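Local coordinates for PR domain zinc finger protein 2 (Homo sapiens, PDB 2QPW), which methylates a lysine of histone H3 using S-adenosyl-L-methionine, through the PR (SET-related) domain modelled here, at residues T92-E95 and L100-V103; G58-D63 and Y75-Y80. All coordinates share one frame; numbering follows the deposited sequence.

Overall arrangement
Both contacts belong to the PR domain, which has a SET-like methyltransferase fold, and both are partly buried. Contact 1 closes the loop between strands 85-90 and 104-119 on itself, with an arginine reaching a backbone carbonyl; contact 2 sets the connection between strands 56-57 and 63-65 against strand 76-81 with no hydrogen bond between its two segments, chiefly by ring packing. Their centres lie about 10 Å apart and the two touch directly: the ring of Y75 meets the R101 guanidinium in a cation-pi contact, while L100 packs on G58 and F60. Contact 1 is thus mainly polar, contact 2 mainly aromatic.

Contact 1: residues T92-E95 and L100-V103; sequences TDPE and LRYV
R101 reaches T92-E95 with the outer half of its side chain, from CD to NH2. CG stands anti to the backbone N (chi1 175°), and from there the chain runs out straight to NE, past P94 and on to the carbonyl of T92. CB points toward the loop, but the first atom to touch it is CD, which lies 3.8 Å from P94 CA and equally close to P94 CB. NE donates to the carbonyl of A91, just ahead of the segment. At the tip, R101 NH2 gives a 2.9 Å hydrogen bond to T92 O, with an N-H...O angle of 158°; the donor sits 30° out of the carbonyl plane. P94 CB covers part of one guanidinium face, offset toward the rim. NH1 forms a salt bridge with E14.

P94 also meets Y102: its CB is 3.4 Å from Y102 OH, with the proline ring and the phenol lying aslant to one another. The Y102 ring in turn has R101 CD over one face, near the rim. Within 92-95, D93 OD1 accepts a 3.1 Å bond from E95 N, which meets it from above the carboxylate plane, an Asx turn at the start of the 3-10 segment.

The N-H groups of one arginine are therefore spread over two successive carbonyls, those of A91 and T92, and a carboxylate from the N-terminal region, and this division among three partners probably holds the rotation of the guanidinium.

Contact 2: residues G58-D63 and Y75-Y80; sequences GPFVGD and YMWEVY
F60 presents a ring face to the indole edge of W77. The atom that makes the approach is W77 CD1, 3.6 Å above the phenyl plane and over its centre, 3.9 Å from F60 CD1. The F60 ring and the five-membered ring of W77 stand at 82°, with centroids 4.7 Å apart: a T-shaped, edge-to-face pair. The rim of F60 has a different neighbour, for Y75 O lies near the ring plane, 3.6 Å from F60 CZ. The phenyl thus meets W77 of the strand by its face and the residue ahead of the strand by its edge.

Torsions set up this meeting. F60 carries CG anti to its N (chi1 -177°), which sends the ring toward strand 76-81. In W77, chi1 of -71° puts CG beside the backbone N, and chi2 near a right angle turns the CD1 edge to F60. The indole NE1 is hydrogen-bonded to Y125 OH, and the F60 backbone to I123, a residue that W77 also touches. Further out, W77 and V79 bond through the backbone to I89 and M87 of the antiparallel strand 85-90, and Y75 to A91 just beyond it.

The contact packs the loop between strands 56-57 and 63-65 on strand 76-81, an edge of the three-stranded sheet of the SET-like fold, with strand 122-127 touching both rings.

Contact 1: residues T92-E95 and L100-V103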
loop_
_atom_site.group_PDB
_atom_site.type_symbol
_atom_site.label_atom_id
_atom_site.label_comp_id
_atom_site.label_asym_id
_atom_site.label_seq_id
_atom_site.Cartn_x
_atom_site.Cartn_y
_atom_site.Cartn_z
ATOM N N THR A 92 9.776 -2.991 -3.528
ATOM C CA THR A 92 9.888 -4.460 -3.362
ATOM C C THR A 92 10.876 -4.832 -2.229
ATOM O O THR A 92 10.572 -5.697 -1.389
ATOM C CB THR A 92 10.246 -5.198 -4.709
ATOM O OG1 THR A 92 9.237 -4.926 -5.689
ATOM C CG2 THR A 92 10.306 -6.688 -4.508
ATOM N N ASP A 93 12.031 -4.148 -2.202
ATOM C CA ASP A 93 13.000 -4.235 -1.089
ATOM C C ASP A 93 12.538 -3.254 0.011
ATOM O O ASP A 93 12.549 -2.045 -0.181
ATOM C CB ASP A 93 14.405 -3.850 -1.605
ATOM C CG ASP A 93 15.471 -3.861 -0.509
ATOM O OD1 ASP A 93 15.120 -4.063 0.684
ATOM O OD2 ASP A 93 16.666 -3.632 -0.869
ATOM N N PRO A 94 12.102 -3.776 1.168
ATOM C CA PRO A 94 11.511 -2.839 2.149
ATOM C C PRO A 94 12.485 -1.809 2.764
ATOM O O PRO A 94 12.038 -0.778 3.277
ATOM C CB PRO A 94 10.974 -3.754 3.249
ATOM C CG PRO A 94 11.743 -5.005 3.149
ATOM C CD PRO A 94 12.140 -5.167 1.663
ATOM N N GLU A 95 13.785 -2.079 2.692
ATOM C CA GLU A 95 14.811 -1.088 3.053
ATOM C C GLU A 95 14.785 0.185 2.204
ATOM O O GLU A 95 15.377 1.204 2.591
ATOM C CB GLU A 95 16.214 -1.730 2.976
ATOM C CG GLU A 95 16.422 -2.864 4.005
ATOM C CD GLU A 95 16.782 -2.376 5.435
ATOM O OE1 GLU A 95 16.891 -1.160 5.707
ATOM O OE2 GLU A 95 16.968 -3.258 6.302
ATOM N N LEU A 100 3.967 2.562 4.005
ATOM C CA LEU A 100 2.946 2.435 2.910
ATOM C C LEU A 100 3.121 1.216 2.030
ATOM O O LEU A 100 2.129 0.667 1.510
ATOM C CB LEU A 100 2.851 3.716 2.050
ATOM C CG LEU A 100 2.108 4.901 2.679
ATOM C CD1 LEU A 100 3.010 5.652 3.721
ATOM C CD2 LEU A 100 1.669 5.834 1.591
ATOM N N ARG A 101 4.359 0.725 1.929
ATOM C CA ARG A 101 4.649 -0.547 1.210
ATOM C C ARG A 101 3.771 -1.735 1.671
ATOM O O ARG A 101 3.350 -2.616 0.871
ATOM C CB ARG A 101 6.119 -0.932 1.436
ATOM C CG ARG A 101 6.487 -2.317 0.816
ATOM C CD ARG A 101 7.759 -2.877 1.343
ATOM N NE ARG A 101 8.157 -4.107 0.661
ATOM C CZ ARG A 101 7.830 -5.349 1.020
ATOM N NH1 ARG A 101 7.064 -5.610 2.088
ATOM N NH2 ARG A 101 8.324 -6.352 0.323
ATOM N N TYR A 102 3.511 -1.767 2.967
ATOM C CA TYR A 102 2.776 -2.881 3.603
ATOM C C TYR A 102 1.244 -2.811 3.452
ATOM O O TYR A 102 0.544 -3.770 3.836
ATOM C CB TYR A 102 3.188 -2.965 5.081
ATOM C CG TYR A 102 4.636 -3.371 5.237
ATOM C CD1 TYR A 102 4.987 -4.718 5.271
ATOM C CD2 TYR A 102 5.676 -2.404 5.301
ATOM C CE1 TYR A 102 6.330 -5.133 5.382
ATOM C CE2 TYR A 102 7.028 -2.805 5.392
ATOM C CZ TYR A 102 7.338 -4.161 5.459
ATOM O OH TYR A 102 8.632 -4.585 5.565
ATOM N N VAL A 103 0.705 -1.695 2.928
ATOM C CA VAL A 103 -0.755 -1.610 2.633
ATOM C C VAL A 103 -1.101 -2.559 1.467
ATOM O O VAL A 103 -0.649 -2.367 0.299
ATOM C CB VAL A 103 -1.183 -0.165 2.283
ATOM C CG1 VAL A 103 -2.665 -0.087 1.844
ATOM C CG2 VAL A 103 -0.869 0.802 3.452
#

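Contact 2: residues G58-D63 and Y75-Y80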
loop_
_atom_site.group_PDB
_atom_site.type_symbol
_atom_site.label_atom_id
_atom_site.label_comp_id
_atom_site.label_asym_id
_atom_site.label_seq_id
_atom_site.Cartn_x
_atom_site.Cartn_y
_atom_site.Cartn_z
ATOM N N GLY A 58 1.508 9.380 3.576
ATOM C CA GLY A 58 2.593 9.328 2.593
ATOM C C GLY A 58 3.683 10.395 2.824
ATOM O O GLY A 58 3.693 11.065 3.863
ATOM N N PRO A 59 4.598 10.565 1.858
ATOM C CA PRO A 59 4.546 9.925 0.539
ATOM C C PRO A 59 4.996 8.465 0.532
ATOM O O PRO A 59 5.856 8.068 1.338
ATOM C CB PRO A 59 5.563 10.733 -0.274
ATOM C CG PRO A 59 6.556 11.235 0.770
ATOM C CD PRO A 59 5.752 11.473 2.005
ATOM N N PHE A 60 4.491 7.703 -0.440
ATOM C CA PHE A 60 5.079 6.392 -0.804
ATOM C C PHE A 60 6.454 6.635 -1.421
ATOM O O PHE A 60 6.570 7.433 -2.353
ATOM C CB PHE A 60 4.123 5.663 -1.799
ATOM C CG PHE A 60 4.554 4.259 -2.213
ATOM C CD1 PHE A 60 3.893 3.140 -1.697
ATOM C CD2 PHE A 60 5.565 4.058 -3.170
ATOM C CE1 PHE A 60 4.264 1.828 -2.086
ATOM C CE2 PHE A 60 5.942 2.753 -3.581
ATOM C CZ PHE A 60 5.299 1.637 -3.011
ATOM N N VAL A 61 7.498 5.940 -0.942
ATOM C CA VAL A 61 8.855 6.073 -1.561
ATOM C C VAL A 61 9.457 4.725 -2.001
ATOM O O VAL A 61 9.026 3.666 -1.546
ATOM C CB VAL A 61 9.888 6.864 -0.666
ATOM C CG1 VAL A 61 9.277 8.223 -0.185
ATOM C CG2 VAL A 61 10.362 6.007 0.529
ATOM N N GLY A 62 10.413 4.784 -2.919
ATOM C CA GLY A 62 11.024 3.554 -3.473
ATOM C C GLY A 62 12.113 3.936 -4.468
ATOM O O GLY A 62 12.248 5.111 -4.789
ATOM N N ASP A 63 12.891 2.943 -4.922
ATOM C CA ASP A 63 13.967 3.153 -5.914
ATOM C C ASP A 63 13.359 3.528 -7.278
ATOM O O ASP A 63 12.376 2.922 -7.685
ATOM C CB ASP A 63 14.795 1.846 -6.050
ATOM C CG ASP A 63 15.865 1.669 -4.960
ATOM O OD1 ASP A 63 16.140 2.597 -4.132
ATOM O OD2 ASP A 63 16.483 0.579 -4.978
ATOM N N TYR A 75 4.376 -3.909 -5.250
ATOM C CA TYR A 75 5.108 -3.018 -4.355
ATOM C C TYR A 75 5.656 -1.757 -5.080
ATOM O O TYR A 75 6.706 -1.238 -4.689
ATOM C CB TYR A 75 6.244 -3.822 -3.696
ATOM C CG TYR A 75 5.771 -4.938 -2.783
ATOM C CD1 TYR A 75 5.111 -4.631 -1.586
ATOM C CD2 TYR A 75 5.998 -6.283 -3.091
ATOM C CE1 TYR A 75 4.700 -5.616 -0.711
ATOM C CE2 TYR A 75 5.544 -7.317 -2.185
ATOM C CZ TYR A 75 4.902 -6.943 -1.012
ATOM O OH TYR A 75 4.471 -7.880 -0.064
ATOM N N MET A 76 4.921 -1.257 -6.090
ATOM C CA MET A 76 5.386 -0.145 -6.944
ATOM C C MET A 76 4.259 0.735 -7.484
ATOM O O MET A 76 3.114 0.276 -7.628
ATOM C CB MET A 76 6.224 -0.687 -8.129
ATOM C CG MET A 76 5.405 -1.243 -9.330
ATOM S SD MET A 76 5.088 0.008 -10.653
ATOM C CE MET A 76 4.297 -0.950 -11.921
ATOM N N TRP A 77 4.608 1.986 -7.791
ATOM C CA TRP A 77 3.731 2.928 -8.513
ATOM C C TRP A 77 4.526 3.545 -9.676
ATOM O O TRP A 77 5.763 3.628 -9.622
ATOM C CB TRP A 77 3.217 4.051 -7.587
ATOM C CG TRP A 77 2.194 3.522 -6.573
ATOM C CD1 TRP A 77 2.451 3.082 -5.291
ATOM C CD2 TRP A 77 0.780 3.388 -6.767
ATOM N NE1 TRP A 77 1.279 2.652 -4.693
ATOM C CE2 TRP A 77 0.241 2.832 -5.568
ATOM C CE3 TRP A 77 -0.089 3.650 -7.845
ATOM C CZ2 TRP A 77 -1.137 2.554 -5.416
ATOM C CZ3 TRP A 77 -1.473 3.370 -7.701
ATOM C CH2 TRP A 77 -1.968 2.789 -6.484
ATOM N N GLU A 78 3.815 4.039 -10.688
ATOM C CA GLU A 78 4.499 4.737 -11.816
ATOM C C GLU A 78 4.299 6.240 -11.738
ATOM O O GLU A 78 3.167 6.707 -11.520
ATOM C CB GLU A 78 4.009 4.139 -13.155
ATOM C CG GLU A 78 4.388 2.639 -13.251
ATOM C CD GLU A 78 3.886 1.965 -14.510
ATOM O OE1 GLU A 78 4.469 2.246 -15.584
ATOM O OE2 GLU A 78 2.955 1.115 -14.411
ATOM N N VAL A 79 5.390 7.004 -11.881
ATOM C CA VAL A 79 5.340 8.458 -11.738
ATOM C C VAL A 79 6.229 9.040 -12.829
ATOM O O VAL A 79 7.313 8.525 -13.061
ATOM C CB VAL A 79 5.903 8.928 -10.354
ATOM C CG1 VAL A 79 5.958 10.453 -10.287
ATOM C CG2 VAL A 79 5.012 8.349 -9.195
ATOM N N TYR A 80 5.754 10.090 -13.480
ATOM C CA TYR A 80 6.477 10.733 -14.601
ATOM C C TYR A 80 7.418 11.798 -14.076
ATOM O O TYR A 80 7.003 12.651 -13.263
ATOM C CB TYR A 80 5.465 11.412 -15.546
ATOM C CG TYR A 80 6.104 12.194 -16.687
ATOM C CD1 TYR A 80 6.619 11.524 -17.793
ATOM C CD2 TYR A 80 6.224 13.588 -16.631
ATOM C CE1 TYR A 80 7.234 12.212 -18.849
ATOM C CE2 TYR A 80 6.836 14.312 -17.715
ATOM C CZ TYR A 80 7.328 13.606 -18.803
ATOM O OH TYR A 80 7.928 14.279 -19.868
#